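Local coordinates for protein putative sugar isomerase (PDB 3LMZ) that probably isomerises or epimerises a sugar or related carbohydrate on a xylose isomerase-like TIM barrel, at residues H134-K139 / L168-D173; L162-D167 / H189-T194; C228-E233 / E245-F250. All blocks are in the same frame, centred on the assembly; numbering follows the deposited sequence. Where two conformers were deposited one is given.

How the contacts relate
All three contacts belong to one xylose isomerase-like TIM barrel. Contact 2 is the middle one, its centre about 9 Å from that of contact 1 and about 10 Å from that of contact 3, whereas contacts 1 and 3 lie about 19 Å apart, centre to centre, without touching. Helix 164-169 carries parts of contacts 1 and 2; the neighbouring strands 185-193 and 227-230 join contacts 2 and 3, where K191 NZ forms a salt bridge of 2.8 Å with E231 OE1. H134, H166 and E231, one from each contact, hydrogen-bond to a citrate, probably from the crystallisation liquor, which may mark the sugar pocket.

Contact 1. Residues H134-K139 / L168-D173; sequences HGPDIK and LRNGCD
The guanidinium of R169 has P136 over one face, with CG of the proline ring offset toward its rim, and the carboxylate of D137 at its edge. R169 NH2 donates to D137 OD2 at 2.7 Å with an N-H...O angle of 153°, the hydrogen bond of a salt bridge. OD2 lies close to the guanidinium plane but is itself met from above the carboxylate plane, the two planes standing 28° apart. Also in the guanidinium plane is a water that accepts from R169 NH1 and from the backbone N of D137 and donates to D137 OD2 and H134 O, so the water links the arginine by one bond to three atoms of the loop. The arginine chain bends at chi3 (60°), and this brings its head back beside the proline, CD of P136 lying 3.6 Å from R169 NH1. P136 CG also rests 3.4 Å from R169 O. Beyond it, N170 OD1 packs against CA and CB of P136, while ND2 of that asparagine is held by D143. Replacing R169 with a leucine would probably leave D137 without its partner in the salt bridge, cost the water a donor and strip the proline of its flat cover. The type I turn G135-I138 is thus fastened to the end of helix 164-169, which closes in a Schellman motif at G171. R169 NE and NH2 reach on to the carbonyls of G200 and K198, so the arginine joins three chain segments. The turn follows strand 128-132 and leads toward helix 144-151; on the other segment, D173 caps helix 174-181, and L168 packs on V193 of strand 185-193.

Contact 2. Residues L162-D167 / H189-T194; sequences LDVGHD and HIKDVT
D163 OD2 is gripped by K191 NZ, at 2.7 Å in a salt bridge, and by H132 NE2 from the adjacent strand. The lysine uses the syn lone pair of OD2, and its chain crosses the aspartate at about a right angle. K191 CG stands between backbone N and carbonyl carbon (chi1 55°), and a bend at chi3 carries the amine over to the carboxylate; E231 and E233 are its further salt-bridge partners. The other oxygen, D163 OD1, accepts from H166 N at 2.9 Å, a nearly straight N-cap bond that starts helix 164-169. One carboxylate therefore serves both the polar centre and the helix start. Nearer its backbone, the lysine chain lies against G165, with K191 CG 3.8 Å from G165 CA; a side chain at this glycine would run into it. V193 CG1 meets the same CA, and V164 CG2 sits 3.4 Å from K191 O, a buried carbonyl without a hydrogen-bond partner. The backbones join in parallel: H189 N donates to L162 O at 3.0 Å, and V164 N to H189 O at 3.2 Å. H166 NE2 binds the citrate, placing this cluster beside what may be the sugar pocket. Strand 158-163 runs between strands 128-132 and 185-193 of the barrel and turns straight into helix 164-169, while L162 and V164 pack on L178 and P174 of helix 174-181.

Contact 3. Residues C228-E233 / E245-F250; sequences CSLEYE and ESIGYF
L230 and I247 meet obliquely, their side chains slanted across one another between strand and helix. The touching branches are L230 CD2 and I247 CD1, 3.7 Å apart, and CG1 of the isoleucine follows at 3.9 Å. L230 CG is anti to the backbone N (chi1 174°), which directs the branched end at the helix; there CD2 also lies 4.2 Å from S246 CB, one residue before I247. On one flank of this pair, Y232 brings the CE1 corner of its ring to within 3.6 Å of S246 OG, an oblique van der Waals approach. The serine hydroxyl has its polar partners outside the two segments, in G242 O one turn earlier in the helix and I205 N. On the other flank, F250 sets CZ, the far end of its ring, 4.3 Å from C228 CB, and the ring also reaches I190 of the neighbouring strand 185-193. The axes of strand 228-230 and helix 245-250 approach to 10.7 Å, their directions 152° apart, and the three levels follow this antiparallel course: C228 pairs with F250, L230 with S246 and I247, Y232 with S246. Helix 240-256 thus packs on the outside of strand 227-230, as helices do in a TIM barrel, and its E245 and Y249 bond to K251 and D255 of the second subunit. No hydrogen bond or salt bridge links the two segments. Cohesion here comes mainly from buried apolar contact, the serine hydroxyl being satisfied within its own helix and by I205 N. In the loop after the strand, E231 and E233 form salt bridges with K191, and E231 OE2 hydrogen-bonds to the citrate.

Contact 1. Residues H134-K139 / L168-D173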
loop_
_atom_site.group_PDB
_atom_site.type_symbol
_atom_site.label_atom_id
_atom_site.label_comp_id
_atom_site.label_asym_id
_atom_site.label_seq_id
_atom_site.Cartn_x
_atom_site.Cartn_y
_atom_site.Cartn_z
ATOM N N HIS A 134 -8.457 -4.042 -24.317
ATOM C CA HIS A 134 -8.826 -5.263 -23.599
ATOM C C HIS A 134 -7.838 -6.402 -23.584
ATOM O O HIS A 134 -8.110 -7.392 -22.897
ATOM C CB HIS A 134 -10.156 -5.779 -24.118
ATOM C CG HIS A 134 -11.318 -5.015 -23.588
ATOM N ND1 HIS A 134 -12.394 -4.676 -24.369
ATOM C CD2 HIS A 134 -11.584 -4.553 -22.338
ATOM C CE1 HIS A 134 -13.263 -3.998 -23.627
ATOM N NE2 HIS A 134 -12.808 -3.930 -22.387
ATOM N N GLY A 135 -6.706 -6.249 -24.248
ATOM C CA GLY A 135 -5.650 -7.255 -24.225
ATOM C C GLY A 135 -5.894 -8.437 -25.126
ATOM O O GLY A 135 -6.834 -8.477 -25.931
ATOM N N PRO A 136 -4.996 -9.406 -25.032
ATOM C CA PRO A 136 -4.907 -10.447 -26.025
ATOM C C PRO A 136 -6.028 -11.463 -26.005
ATOM O O PRO A 136 -6.125 -12.187 -26.996
ATOM C CB PRO A 136 -3.586 -11.139 -25.705
ATOM C CG PRO A 136 -3.403 -10.927 -24.232
ATOM C CD PRO A 136 -3.964 -9.526 -24.002
ATOM N N ASP A 137 -6.857 -11.519 -24.978
ATOM C CA ASP A 137 -7.999 -12.488 -24.938
ATOM C C ASP A 137 -9.229 -12.032 -25.774
ATOM O O ASP A 137 -10.146 -12.841 -26.032
ATOM C CB ASP A 137 -8.477 -12.715 -23.500
ATOM C CG ASP A 137 -7.425 -13.378 -22.610
ATOM O OD1 ASP A 137 -6.975 -14.491 -22.926
ATOM O OD2 ASP A 137 -7.073 -12.773 -21.589
ATOM N N ILE A 138 -9.257 -10.750 -26.186
ATOM C CA ILE A 138 -10.440 -10.145 -26.800
ATOM C C ILE A 138 -10.097 -9.627 -28.216
ATOM O O ILE A 138 -9.031 -9.040 -28.424
ATOM C CB ILE A 138 -10.947 -8.989 -25.870
ATOM C CG1 ILE A 138 -11.527 -9.581 -24.574
ATOM C CG2 ILE A 138 -11.958 -8.141 -26.540
ATOM C CD1 ILE A 138 -10.529 -10.111 -23.655
ATOM N N LYS A 139 -10.971 -9.858 -29.195
ATOM C CA LYS A 139 -10.643 -9.567 -30.592
ATOM C C LYS A 139 -10.646 -8.088 -30.943
ATOM O O LYS A 139 -9.868 -7.633 -31.803
ATOM C CB LYS A 139 -11.580 -10.325 -31.573
ATOM C CG LYS A 139 -11.191 -11.797 -31.778
ATOM N N LEU A 168 0.326 -4.373 -21.819
ATOM C CA LEU A 168 1.539 -5.127 -21.614
ATOM C C LEU A 168 1.277 -6.603 -21.916
ATOM O O LEU A 168 2.117 -7.292 -22.495
ATOM C CB LEU A 168 2.151 -4.933 -20.243
ATOM C CG LEU A 168 3.596 -5.460 -20.017
ATOM C CD1 LEU A 168 4.658 -4.530 -20.584
ATOM C CD2 LEU A 168 3.899 -5.691 -18.524
ATOM N N ARG A 169 0.100 -7.115 -21.537
ATOM C CA ARG A 169 -0.248 -8.523 -21.813
ATOM C C ARG A 169 -0.370 -8.797 -23.304
ATOM O O ARG A 169 -0.167 -9.966 -23.717
ATOM C CB ARG A 169 -1.522 -8.929 -21.119
ATOM C CG ARG A 169 -1.332 -9.048 -19.610
ATOM C CD ARG A 169 -2.665 -9.372 -18.906
ATOM N NE ARG A 169 -3.215 -10.624 -19.393
ATOM C CZ ARG A 169 -4.300 -10.743 -20.173
ATOM N NH1 ARG A 169 -5.002 -9.700 -20.536
ATOM N NH2 ARG A 169 -4.690 -11.964 -20.578
ATOM N N ASN A 170 -0.680 -7.779 -24.104
ATOM C CA ASN A 170 -0.652 -7.930 -25.539
ATOM C C ASN A 170 0.774 -7.845 -26.121
ATOM O O ASN A 170 0.914 -7.902 -27.377
ATOM C CB ASN A 170 -1.558 -6.924 -26.264
ATOM C CG ASN A 170 -2.126 -7.499 -27.541
ATOM O OD1 ASN A 170 -2.694 -8.597 -27.538
ATOM N ND2 ASN A 170 -1.956 -6.772 -28.644
ATOM N N GLY A 171 1.808 -7.746 -25.285
ATOM C CA GLY A 171 3.174 -7.579 -25.772
ATOM C C GLY A 171 3.605 -6.166 -26.187
ATOM O O GLY A 171 4.634 -5.985 -26.875
ATOM N N CYS A 172 2.876 -5.158 -25.680
ATOM C CA CYS A 172 3.106 -3.757 -25.989
ATOM C C CYS A 172 3.717 -3.106 -24.786
ATOM O O CYS A 172 3.513 -3.591 -23.668
ATOM C CB CYS A 172 1.817 -3.058 -26.382
ATOM S SG CYS A 172 0.974 -3.809 -27.801
ATOM N N ASP A 173 4.518 -2.068 -25.009
ATOM C CA ASP A 173 5.119 -1.225 -23.966
ATOM C C ASP A 173 4.137 -0.077 -23.673
ATOM O O ASP A 173 3.924 0.801 -24.513
ATOM C CB ASP A 173 6.446 -0.675 -24.497
ATOM C CG ASP A 173 7.154 0.235 -23.528
ATOM O OD1 ASP A 173 6.573 0.747 -22.569
ATOM O OD2 ASP A 173 8.350 0.417 -23.717
HETATM O O HOH W 1 -7.276 -9.938 -22.433
#

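Contact 2. Residues L162-D167 / H189-T194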
loop_
_atom_site.group_PDB
_atom_site.type_symbol
_atom_site.label_atom_id
_atom_site.label_comp_id
_atom_site.label_asym_id
_atom_site.label_seq_id
_atom_site.Cartn_x
_atom_site.Cartn_y
_atom_site.Cartn_z
ATOM N N LEU A 162 -6.309 4.021 -21.735
ATOM C CA LEU A 162 -5.056 3.268 -21.835
ATOM C C LEU A 162 -5.014 2.357 -20.627
ATOM O O LEU A 162 -4.775 2.788 -19.503
ATOM C CB LEU A 162 -3.805 4.144 -21.873
ATOM C CG LEU A 162 -2.475 3.411 -21.787
ATOM C CD1 LEU A 162 -2.293 2.458 -22.921
ATOM C CD2 LEU A 162 -1.379 4.436 -21.693
ATOM N N ASP A 163 -5.164 1.063 -20.870
ATOM C CA ASP A 163 -5.102 0.052 -19.798
ATOM C C ASP A 163 -3.681 -0.513 -19.862
ATOM O O ASP A 163 -3.310 -1.282 -20.748
ATOM C CB ASP A 163 -6.173 -1.018 -20.023
ATOM C CG ASP A 163 -6.269 -2.020 -18.865
ATOM O OD1 ASP A 163 -5.180 -2.522 -18.465
ATOM O OD2 ASP A 163 -7.442 -2.202 -18.387
ATOM N N VAL A 164 -2.893 -0.184 -18.868
ATOM C CA VAL A 164 -1.485 -0.486 -18.939
ATOM C C VAL A 164 -1.258 -2.000 -18.831
ATOM O O VAL A 164 -0.345 -2.543 -19.457
ATOM C CB VAL A 164 -0.719 0.283 -17.884
ATOM C CG1 VAL A 164 -0.949 1.802 -18.091
ATOM C CG2 VAL A 164 -1.014 -0.147 -16.387
ATOM N N GLY A 165 -2.125 -2.680 -18.064
ATOM C CA GLY A 165 -1.980 -4.103 -17.855
ATOM C C GLY A 165 -2.339 -4.889 -19.085
ATOM O O GLY A 165 -1.604 -5.792 -19.531
ATOM N N HIS A 166 -3.497 -4.591 -19.661
ATOM C CA HIS A 166 -3.882 -5.266 -20.898
ATOM C C HIS A 166 -2.939 -4.962 -22.068
ATOM O O HIS A 166 -2.652 -5.856 -22.879
ATOM C CB HIS A 166 -5.317 -4.939 -21.278
ATOM C CG HIS A 166 -6.306 -5.556 -20.362
ATOM N ND1 HIS A 166 -6.129 -6.830 -19.841
ATOM C CD2 HIS A 166 -7.490 -5.102 -19.882
ATOM C CE1 HIS A 166 -7.171 -7.126 -19.080
ATOM N NE2 HIS A 166 -7.999 -6.094 -19.076
ATOM N N ASP A 167 -2.433 -3.748 -22.137
ATOM C CA ASP A 167 -1.475 -3.397 -23.174
ATOM C C ASP A 167 -0.210 -4.269 -23.043
ATOM O O ASP A 167 0.261 -4.821 -24.021
ATOM C CB ASP A 167 -1.149 -1.897 -23.090
ATOM C CG ASP A 167 -0.742 -1.262 -24.442
ATOM O OD1 ASP A 167 -1.381 -1.519 -25.484
ATOM O OD2 ASP A 167 0.201 -0.446 -24.360
ATOM N N HIS A 189 -6.466 3.061 -16.992
ATOM C CA HIS A 189 -6.573 2.066 -15.913
ATOM C C HIS A 189 -5.155 1.648 -15.560
ATOM O O HIS A 189 -4.419 1.065 -16.399
ATOM C CB HIS A 189 -7.443 0.875 -16.354
ATOM C CG HIS A 189 -8.898 1.210 -16.466
ATOM N ND1 HIS A 189 -9.870 0.272 -16.742
ATOM C CD2 HIS A 189 -9.549 2.378 -16.244
ATOM C CE1 HIS A 189 -11.059 0.868 -16.726
ATOM N NE2 HIS A 189 -10.897 2.142 -16.422
ATOM N N ILE A 190 -4.828 1.831 -14.280
ATOM C CA ILE A 190 -3.583 1.337 -13.684
ATOM C C ILE A 190 -3.881 0.013 -13.030
ATOM O O ILE A 190 -4.978 -0.192 -12.487
ATOM C CB ILE A 190 -2.909 2.355 -12.728
ATOM C CG1 ILE A 190 -3.862 2.827 -11.630
ATOM C CG2 ILE A 190 -2.394 3.578 -13.541
ATOM C CD1 ILE A 190 -3.155 3.539 -10.523
ATOM N N LYS A 191 -2.930 -0.910 -13.154
ATOM C CA LYS A 191 -3.002 -2.272 -12.618
ATOM C C LYS A 191 -1.633 -2.866 -12.933
ATOM O O LYS A 191 -0.837 -2.267 -13.703
ATOM C CB LYS A 191 -4.118 -3.106 -13.302
ATOM C CG LYS A 191 -3.994 -3.139 -14.836
ATOM C CD LYS A 191 -5.123 -3.914 -15.515
ATOM C CE LYS A 191 -6.458 -3.233 -15.353
ATOM N NZ LYS A 191 -7.501 -3.894 -16.282
ATOM N N ASP A 192 -1.360 -3.983 -12.283
ATOM C CA ASP A 192 -0.145 -4.699 -12.550
ATOM C C ASP A 192 -0.422 -6.135 -12.994
ATOM O O ASP A 192 -1.467 -6.692 -12.691
ATOM C CB ASP A 192 0.758 -4.699 -11.309
ATOM C CG ASP A 192 2.275 -4.669 -11.629
ATOM O OD1 ASP A 192 2.674 -4.955 -12.809
ATOM O OD2 ASP A 192 3.082 -4.440 -10.626
ATOM N N VAL A 193 0.518 -6.734 -13.688
ATOM C CA VAL A 193 0.399 -8.077 -14.283
ATOM C C VAL A 193 1.692 -8.855 -14.085
ATOM O O VAL A 193 2.776 -8.267 -14.018
ATOM C CB VAL A 193 0.011 -7.950 -15.817
ATOM C CG1 VAL A 193 -1.426 -7.370 -15.928
ATOM C CG2 VAL A 193 1.077 -7.164 -16.633
ATOM N N THR A 194 1.609 -10.196 -14.147
ATOM C CA THR A 194 2.757 -11.063 -13.826
ATOM C C THR A 194 3.631 -11.369 -15.060
ATOM O O THR A 194 4.735 -11.861 -14.917
ATOM C CB THR A 194 2.303 -12.371 -13.196
ATOM O OG1 THR A 194 1.475 -13.071 -14.144
ATOM C CG2 THR A 194 1.477 -12.108 -11.915
#

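Contact 3. Residues C228-E233 / E245-F250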
loop_
_atom_site.group_PDB
_atom_site.type_symbol
_atom_site.label_atom_id
_atom_site.label_comp_id
_atom_site.label_asym_id
_atom_site.label_seq_id
_atom_site.Cartn_x
_atom_site.Cartn_y
_atom_site.Cartn_z
ATOM N N CYS A 228 -5.810 8.343 -13.465
ATOM C CA CYS A 228 -5.141 7.041 -13.414
ATOM C C CYS A 228 -6.013 6.337 -12.385
ATOM O O CYS A 228 -5.960 6.662 -11.200
ATOM C CB CYS A 228 -3.704 7.180 -12.884
ATOM S SG CYS A 228 -2.549 8.139 -13.830
ATOM N N SER A 229 -6.838 5.413 -12.878
ATOM C CA SER A 229 -7.894 4.754 -12.120
ATOM C C SER A 229 -7.545 3.293 -11.897
ATOM O O SER A 229 -7.291 2.536 -12.843
ATOM C CB SER A 229 -9.204 4.907 -12.862
ATOM O OG SER A 229 -9.605 6.261 -12.665
ATOM N N LEU A 230 -7.418 2.911 -10.627
ATOM C CA LEU A 230 -7.068 1.547 -10.319
ATOM C C LEU A 230 -8.174 0.586 -10.632
ATOM O O LEU A 230 -9.299 0.730 -10.178
ATOM C CB LEU A 230 -6.649 1.392 -8.825
ATOM C CG LEU A 230 -6.393 -0.036 -8.340
ATOM C CD1 LEU A 230 -5.207 -0.662 -9.023
ATOM C CD2 LEU A 230 -6.274 -0.102 -6.782
ATOM N N GLU A 231 -7.858 -0.390 -11.467
ATOM C CA GLU A 231 -8.791 -1.474 -11.797
ATOM C C GLU A 231 -8.178 -2.775 -11.320
ATOM O O GLU A 231 -7.347 -3.409 -11.976
ATOM C CB GLU A 231 -9.108 -1.515 -13.290
ATOM C CG GLU A 231 -10.226 -2.474 -13.607
ATOM C CD GLU A 231 -10.732 -2.329 -15.029
ATOM O OE1 GLU A 231 -9.906 -2.500 -15.976
ATOM O OE2 GLU A 231 -11.938 -2.071 -15.183
ATOM N N TYR A 232 -8.546 -3.136 -10.104
ATOM C CA TYR A 232 -7.943 -4.267 -9.386
ATOM C C TYR A 232 -8.733 -5.547 -9.588
ATOM O O TYR A 232 -9.895 -5.628 -9.172
ATOM C CB TYR A 232 -7.813 -3.985 -7.875
ATOM C CG TYR A 232 -6.942 -4.972 -7.189
ATOM C CD1 TYR A 232 -5.597 -4.958 -7.430
ATOM C CD2 TYR A 232 -7.435 -5.875 -6.300
ATOM C CE1 TYR A 232 -4.727 -5.938 -6.830
ATOM C CE2 TYR A 232 -6.590 -6.815 -5.645
ATOM C CZ TYR A 232 -5.257 -6.861 -5.961
ATOM O OH TYR A 232 -4.428 -7.779 -5.330
ATOM N N GLU A 233 -8.144 -6.529 -10.302
ATOM C CA GLU A 233 -8.852 -7.726 -10.782
ATOM C C GLU A 233 -8.247 -9.006 -10.238
ATOM O O GLU A 233 -8.076 -10.003 -10.909
ATOM C CB GLU A 233 -8.852 -7.773 -12.319
ATOM C CG GLU A 233 -9.422 -6.486 -12.933
ATOM C CD GLU A 233 -9.271 -6.337 -14.460
ATOM O OE1 GLU A 233 -8.197 -6.686 -15.121
ATOM O OE2 GLU A 233 -10.262 -5.770 -14.978
ATOM N N GLU A 245 -2.746 -2.144 -0.734
ATOM C CA GLU A 245 -1.315 -2.276 -1.004
ATOM C C GLU A 245 -0.961 -1.634 -2.334
ATOM O O GLU A 245 0.031 -0.924 -2.461
ATOM C CB GLU A 245 -0.890 -3.750 -1.063
ATOM C CG GLU A 245 0.600 -3.951 -1.359
ATOM C CD GLU A 245 1.057 -5.408 -1.401
ATOM O OE1 GLU A 245 0.306 -6.269 -0.844
ATOM O OE2 GLU A 245 2.172 -5.623 -1.921
ATOM N N SER A 246 -1.796 -1.851 -3.365
ATOM C CA SER A 246 -1.508 -1.309 -4.670
ATOM C C SER A 246 -1.515 0.231 -4.640
ATOM O O SER A 246 -0.663 0.889 -5.291
ATOM C CB SER A 246 -2.568 -1.765 -5.656
ATOM O OG SER A 246 -2.571 -3.150 -5.925
ATOM N N ILE A 247 -2.462 0.833 -3.919
ATOM C CA ILE A 247 -2.569 2.266 -3.770
ATOM C C ILE A 247 -1.339 2.810 -3.033
ATOM O O ILE A 247 -0.757 3.854 -3.413
ATOM C CB ILE A 247 -3.928 2.657 -3.115
ATOM C CG1 ILE A 247 -5.092 2.403 -4.083
ATOM C CG2 ILE A 247 -3.853 4.091 -2.594
ATOM C CD1 ILE A 247 -5.067 3.163 -5.411
ATOM N N GLY A 248 -0.941 2.155 -1.958
ATOM C CA GLY A 248 0.266 2.584 -1.267
ATOM C C GLY A 248 1.507 2.588 -2.114
ATOM O O GLY A 248 2.261 3.511 -2.103
ATOM N N TYR A 249 1.707 1.504 -2.866
ATOM C CA TYR A 249 2.853 1.388 -3.728
ATOM C C TYR A 249 2.790 2.535 -4.767
ATOM O O TYR A 249 3.743 3.260 -5.041
ATOM C CB TYR A 249 2.949 0.042 -4.383
ATOM C CG TYR A 249 4.326 -0.312 -4.929
ATOM C CD1 TYR A 249 4.767 0.210 -6.108
ATOM C CD2 TYR A 249 5.180 -1.167 -4.216
ATOM C CE1 TYR A 249 6.085 -0.073 -6.575
ATOM C CE2 TYR A 249 6.438 -1.455 -4.666
ATOM C CZ TYR A 249 6.893 -0.904 -5.834
ATOM O OH TYR A 249 8.164 -1.189 -6.262
ATOM N N PHE A 250 1.643 2.740 -5.408
ATOM C CA PHE A 250 1.499 3.737 -6.457
ATOM C C PHE A 250 1.668 5.143 -5.891
ATOM O O PHE A 250 2.243 6.043 -6.557
ATOM C CB PHE A 250 0.126 3.611 -7.131
ATOM C CG PHE A 250 -0.039 4.490 -8.346
ATOM C CD1 PHE A 250 0.454 4.096 -9.560
ATOM C CD2 PHE A 250 -0.641 5.719 -8.234
ATOM C CE1 PHE A 250 0.318 4.915 -10.692
ATOM C CE2 PHE A 250 -0.753 6.549 -9.352
ATOM C CZ PHE A 250 -0.261 6.146 -10.554
#